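Mannan endo-1,4-beta-mannosidase (PDB 4OOU) hydrolyses internal beta-1,4-mannosidic linkages in mannans, galactomannans and glucomannans, releasing mainly short manno-oligosaccharides. Local coordinates at residues G41-F53 with S60-V72. Numbering follows the deposited sequence.
Sequences GVNFAWRSYGSDF and SNGPALKDWINKV
W68 turns the edge of its six-membered ring toward one face of F44, a T-shaped pair with planes 66° apart and CE3 3.7 Å from F44 CG. At the F44 ring's own edge, in plane, sits I69 CG2, 3.7 Å from CZ. One face of W68 carries the carbonyl O of A64 from its own helix, while W46 O meets the indole edge, 3.2 Å from CZ3. This is the first half of a beta-alpha-beta unit in the TIM barrel: the loop after strand 35-43 drapes over helix 58-74, which runs back toward strand 79-86. The W46 ring meets W83 edge-to-face and lies near W341, both of which bind substrate. Farther along, N61 OD1 accepts two bonds, from S48 OG at 2.6 Å and from R47 NH1 at 3.0 Å. With CG turned away from its own amide N (chi1 159°) and a bend at chi2, R47 brings its guanidinium edge-on to that oxygen. D52 fixes the loop: R47 N is shared between both carboxylate oxygens, nearer OD2 at 3.1 Å, and S48 N adds a second bond to OD1 at 2.8 Å. An alanine at D52 would leave both amides without their carboxylate, and R47 and S48 would probably drift from N61. At the end of the S48-S51 turn, water 1 accepts from S51 OG and N61 ND2.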
loop_
_atom_site.group_PDB
_atom_site.type_symbol
_atom_site.label_atom_id
_atom_site.label_comp_id
_atom_site.label_asym_id
_atom_site.label_seq_id
_atom_site.Cartn_x
_atom_site.Cartn_y
_atom_site.Cartn_z
ATOM N N GLY A 41 -4.534 6.227 -10.328
ATOM C CA GLY A 41 -3.345 6.959 -10.010
ATOM C C GLY A 41 -2.064 6.181 -10.071
ATOM O O GLY A 41 -1.952 5.204 -10.807
ATOM N N VAL A 42 -1.088 6.628 -9.296
ATOM C CA VAL A 42 0.283 6.141 -9.406
ATOM C C VAL A 42 0.954 5.893 -8.064
ATOM O O VAL A 42 0.532 6.415 -7.006
ATOM C CB VAL A 42 1.160 7.165 -10.142
ATOM C CG1 VAL A 42 0.427 7.702 -11.352
ATOM C CG2 VAL A 42 1.530 8.330 -9.248
ATOM N N ASN A 43 2.029 5.124 -8.144
ATOM C CA ASN A 43 3.022 5.084 -7.099
ATOM C C ASN A 43 4.070 6.151 -7.392
ATOM O O ASN A 43 4.519 6.247 -8.532
ATOM C CB ASN A 43 3.756 3.760 -7.132
ATOM C CG ASN A 43 2.946 2.647 -6.593
ATOM O OD1 ASN A 43 3.056 2.335 -5.411
ATOM N ND2 ASN A 43 2.160 1.998 -7.453
ATOM N N PHE A 44 4.511 6.902 -6.376
ATOM C CA PHE A 44 5.581 7.862 -6.616
ATOM C C PHE A 44 6.869 7.123 -6.941
ATOM O O PHE A 44 7.490 7.413 -7.995
ATOM C CB PHE A 44 5.758 8.907 -5.510
ATOM C CG PHE A 44 4.713 10.018 -5.520
ATOM C CD1 PHE A 44 3.996 10.355 -6.676
ATOM C CD2 PHE A 44 4.464 10.758 -4.360
ATOM C CE1 PHE A 44 3.044 11.379 -6.665
ATOM C CE2 PHE A 44 3.528 11.791 -4.354
ATOM C CZ PHE A 44 2.816 12.094 -5.510
ATOM N N ALA A 45 7.304 6.183 -6.102
ATOM C CA ALA A 45 6.838 5.905 -4.732
ATOM C C ALA A 45 7.720 6.673 -3.754
ATOM O O ALA A 45 7.519 6.607 -2.538
ATOM C CB ALA A 45 6.937 4.407 -4.432
ATOM N N TRP A 46 8.735 7.351 -4.294
ATOM C CA TRP A 46 9.587 8.232 -3.513
ATOM C C TRP A 46 10.221 9.263 -4.445
ATOM O O TRP A 46 10.040 9.228 -5.652
ATOM C CB TRP A 46 10.641 7.416 -2.772
ATOM C CG TRP A 46 11.474 6.600 -3.683
ATOM C CD1 TRP A 46 12.544 7.032 -4.411
ATOM C CD2 TRP A 46 11.297 5.222 -4.005
ATOM N NE1 TRP A 46 13.058 6.003 -5.153
ATOM C CE2 TRP A 46 12.315 4.873 -4.923
ATOM C CE3 TRP A 46 10.386 4.233 -3.601
ATOM C CZ2 TRP A 46 12.444 3.577 -5.459
ATOM C CZ3 TRP A 46 10.532 2.928 -4.121
ATOM C CH2 TRP A 46 11.562 2.624 -5.037
ATOM N N ARG A 47 10.916 10.217 -3.872
ATOM C CA ARG A 47 11.781 11.100 -4.641
ATOM C C ARG A 47 13.200 10.705 -4.227
ATOM O O ARG A 47 14.014 10.292 -5.043
ATOM C CB ARG A 47 11.409 12.554 -4.314
ATOM C CG ARG A 47 12.458 13.612 -4.603
ATOM C CD ARG A 47 12.885 13.660 -6.055
ATOM N NE ARG A 47 13.504 14.929 -6.503
ATOM C CZ ARG A 47 14.264 15.779 -5.780
ATOM N NH1 ARG A 47 14.594 15.593 -4.487
ATOM N NH2 ARG A 47 14.713 16.870 -6.382
ATOM N N SER A 48 13.433 10.773 -2.925
ATOM C CA SER A 48 14.586 10.185 -2.283
ATOM C C SER A 48 14.225 8.981 -1.387
ATOM O O SER A 48 13.438 9.120 -0.430
ATOM C CB SER A 48 15.292 11.250 -1.458
ATOM O OG SER A 48 15.655 12.327 -2.279
ATOM N N TYR A 49 14.839 7.829 -1.686
ATOM C CA TYR A 49 14.374 6.513 -1.186
ATOM C C TYR A 49 14.506 6.347 0.294
ATOM O O TYR A 49 15.560 6.012 0.775
ATOM C CB TYR A 49 15.149 5.390 -1.905
ATOM C CG TYR A 49 14.835 3.949 -1.499
ATOM C CD1 TYR A 49 13.602 3.345 -1.818
ATOM C CD2 TYR A 49 15.797 3.167 -0.851
ATOM C CE1 TYR A 49 13.335 2.015 -1.465
ATOM C CE2 TYR A 49 15.540 1.842 -0.525
ATOM C CZ TYR A 49 14.314 1.261 -0.812
ATOM O OH TYR A 49 14.083 -0.068 -0.442
ATOM N N GLY A 50 13.444 6.594 1.035
ATOM C CA GLY A 50 13.511 6.446 2.484
ATOM C C GLY A 50 13.923 7.701 3.221
ATOM O O GLY A 50 13.823 7.719 4.454
ATOM N N SER A 51 14.369 8.739 2.485
ATOM C CA SER A 51 14.655 10.081 3.049
ATOM C C SER A 51 13.759 11.277 2.573
ATOM O O SER A 51 14.209 12.429 2.555
ATOM C CB SER A 51 16.131 10.434 2.868
ATOM O OG SER A 51 16.499 10.486 1.517
ATOM N N ASP A 52 12.495 11.014 2.250
ATOM C CA ASP A 52 11.597 12.040 1.763
ATOM C C ASP A 52 11.064 12.853 2.905
ATOM O O ASP A 52 10.913 14.057 2.783
ATOM C CB ASP A 52 10.399 11.433 1.054
ATOM C CG ASP A 52 10.688 11.048 -0.380
ATOM O OD1 ASP A 52 11.558 11.671 -1.020
ATOM O OD2 ASP A 52 10.007 10.110 -0.858
ATOM N N PHE A 53 10.732 12.163 3.990
ATOM C CA PHE A 53 10.270 12.768 5.214
ATOM C C PHE A 53 11.191 12.455 6.416
ATOM O O PHE A 53 11.779 11.351 6.503
ATOM C CB PHE A 53 8.913 12.199 5.530
ATOM C CG PHE A 53 7.992 12.132 4.357
ATOM C CD1 PHE A 53 7.158 13.202 4.053
ATOM C CD2 PHE A 53 7.933 10.978 3.578
ATOM C CE1 PHE A 53 6.299 13.124 2.982
ATOM C CE2 PHE A 53 7.072 10.889 2.501
ATOM C CZ PHE A 53 6.247 11.965 2.204
ATOM N N SER A 60 13.744 19.543 0.747
ATOM C CA SER A 60 14.395 19.292 -0.529
ATOM C C SER A 60 13.477 18.512 -1.442
ATOM O O SER A 60 13.284 18.818 -2.625
ATOM C CB SER A 60 15.639 18.461 -0.279
ATOM O OG SER A 60 16.063 17.911 -1.502
ATOM N N ASN A 61 12.894 17.483 -0.854
ATOM C CA ASN A 61 12.064 16.524 -1.578
ATOM C C ASN A 61 10.633 17.019 -1.912
ATOM O O ASN A 61 10.150 16.800 -3.020
ATOM C CB ASN A 61 12.066 15.191 -0.778
ATOM C CG ASN A 61 13.427 14.500 -0.810
ATOM O OD1 ASN A 61 13.935 14.222 -1.868
ATOM N ND2 ASN A 61 14.017 14.248 0.338
ATOM N N GLY A 62 9.987 17.696 -0.960
ATOM C CA GLY A 62 8.594 18.177 -1.074
ATOM C C GLY A 62 8.140 18.905 -2.330
ATOM O O GLY A 62 7.087 18.617 -2.874
ATOM N N PRO A 63 8.914 19.880 -2.800
ATOM C CA PRO A 63 8.482 20.549 -4.039
ATOM C C PRO A 63 8.311 19.620 -5.243
ATOM O O PRO A 63 7.400 19.828 -6.035
ATOM C CB PRO A 63 9.597 21.557 -4.299
ATOM C CG PRO A 63 10.171 21.823 -2.942
ATOM C CD PRO A 63 10.099 20.523 -2.204
ATOM N N ALA A 64 9.163 18.609 -5.384
ATOM C CA ALA A 64 9.023 17.687 -6.507
ATOM C C ALA A 64 7.762 16.862 -6.340
ATOM O O ALA A 64 7.072 16.570 -7.309
ATOM C CB ALA A 64 10.231 16.761 -6.651
ATOM N N LEU A 65 7.435 16.474 -5.122
ATOM C CA LEU A 65 6.303 15.572 -5.016
ATOM C C LEU A 65 4.995 16.277 -4.898
ATOM O O LEU A 65 4.006 15.696 -5.242
ATOM C CB LEU A 65 6.474 14.443 -4.014
ATOM C CG LEU A 65 7.440 14.564 -2.896
ATOM C CD1 LEU A 65 6.692 15.434 -1.948
ATOM C CD2 LEU A 65 7.713 13.191 -2.329
ATOM N N LYS A 66 4.995 17.531 -4.483
ATOM C CA LYS A 66 3.833 18.381 -4.711
ATOM C C LYS A 66 3.525 18.518 -6.196
ATOM O O LYS A 66 2.358 18.445 -6.599
ATOM C CB LYS A 66 4.058 19.750 -4.105
ATOM C CG LYS A 66 3.751 19.741 -2.625
ATOM C CD LYS A 66 4.406 20.888 -1.893
ATOM C CE LYS A 66 4.046 20.838 -0.424
ATOM N NZ LYS A 66 4.903 21.794 0.306
ATOM N N ASP A 67 4.579 18.707 -7.002
ATOM C CA ASP A 67 4.446 18.829 -8.452
ATOM C C ASP A 67 3.815 17.586 -9.037
ATOM O O ASP A 67 2.877 17.647 -9.848
ATOM C CB ASP A 67 5.812 18.989 -9.088
ATOM C CG ASP A 67 5.727 19.025 -10.570
ATOM O OD1 ASP A 67 5.022 19.915 -11.049
ATOM O OD2 ASP A 67 6.313 18.156 -11.257
ATOM N N TRP A 68 4.376 16.453 -8.621
ATOM C CA TRP A 68 3.842 15.138 -8.950
ATOM C C TRP A 68 2.390 14.976 -8.509
ATOM O O TRP A 68 1.556 14.453 -9.267
ATOM C CB TRP A 68 4.688 14.031 -8.321
ATOM C CG TRP A 68 6.099 14.008 -8.782
ATOM C CD1 TRP A 68 6.677 14.814 -9.710
ATOM C CD2 TRP A 68 7.118 13.115 -8.337
ATOM N NE1 TRP A 68 8.015 14.492 -9.856
ATOM C CE2 TRP A 68 8.303 13.448 -9.028
ATOM C CE3 TRP A 68 7.147 12.072 -7.411
ATOM C CZ2 TRP A 68 9.490 12.767 -8.834
ATOM C CZ3 TRP A 68 8.322 11.406 -7.206
ATOM C CH2 TRP A 68 9.484 11.747 -7.919
ATOM N N ILE A 69 2.048 15.432 -7.308
ATOM C CA ILE A 69 0.623 15.343 -6.977
ATOM C C ILE A 69 -0.176 16.280 -7.974
ATOM O O ILE A 69 -1.202 15.869 -8.520
ATOM C CB ILE A 69 0.190 15.404 -5.443
ATOM C CG1 ILE A 69 -0.672 16.595 -5.210
ATOM C CG2 ILE A 69 1.241 15.285 -4.346
ATOM C CD1 ILE A 69 -2.058 16.241 -5.670
ATOM N N ASN A 70 0.333 17.470 -8.303
ATOM C CA ASN A 70 -0.316 18.311 -9.351
ATOM C C ASN A 70 -0.517 17.595 -10.661
ATOM O O ASN A 70 -1.561 17.710 -11.318
ATOM C CB ASN A 70 0.469 19.599 -9.658
ATOM C CG ASN A 70 0.662 20.498 -8.439
ATOM O OD1 ASN A 70 1.543 21.373 -8.442
ATOM N ND2 ASN A 70 -0.155 20.300 -7.386
ATOM N N LYS A 71 0.502 16.838 -11.049
ATOM C CA LYS A 71 0.451 16.064 -12.307
ATOM C C LYS A 71 -0.660 15.008 -12.268
ATOM O O LYS A 71 -1.294 14.700 -13.273
ATOM C CB LYS A 71 1.843 15.476 -12.634
ATOM C CG LYS A 71 2.765 16.540 -13.204
ATOM C CD LYS A 71 4.160 16.029 -13.567
ATOM C CE LYS A 71 4.929 17.033 -14.433
ATOM N NZ LYS A 71 5.357 18.224 -13.660
ATOM N N VAL A 72 -0.944 14.498 -11.082
ATOM C CA VAL A 72 -2.041 13.547 -10.927
ATOM C C VAL A 72 -3.403 14.250 -11.091
ATOM O O VAL A 72 -4.141 13.846 -11.972
ATOM C CB VAL A 72 -1.881 12.710 -9.620
ATOM C CG1 VAL A 72 -3.138 11.935 -9.260
ATOM C CG2 VAL A 72 -0.686 11.776 -9.753
HETATM O O HOH W 1 16.986 13.120 1.174
#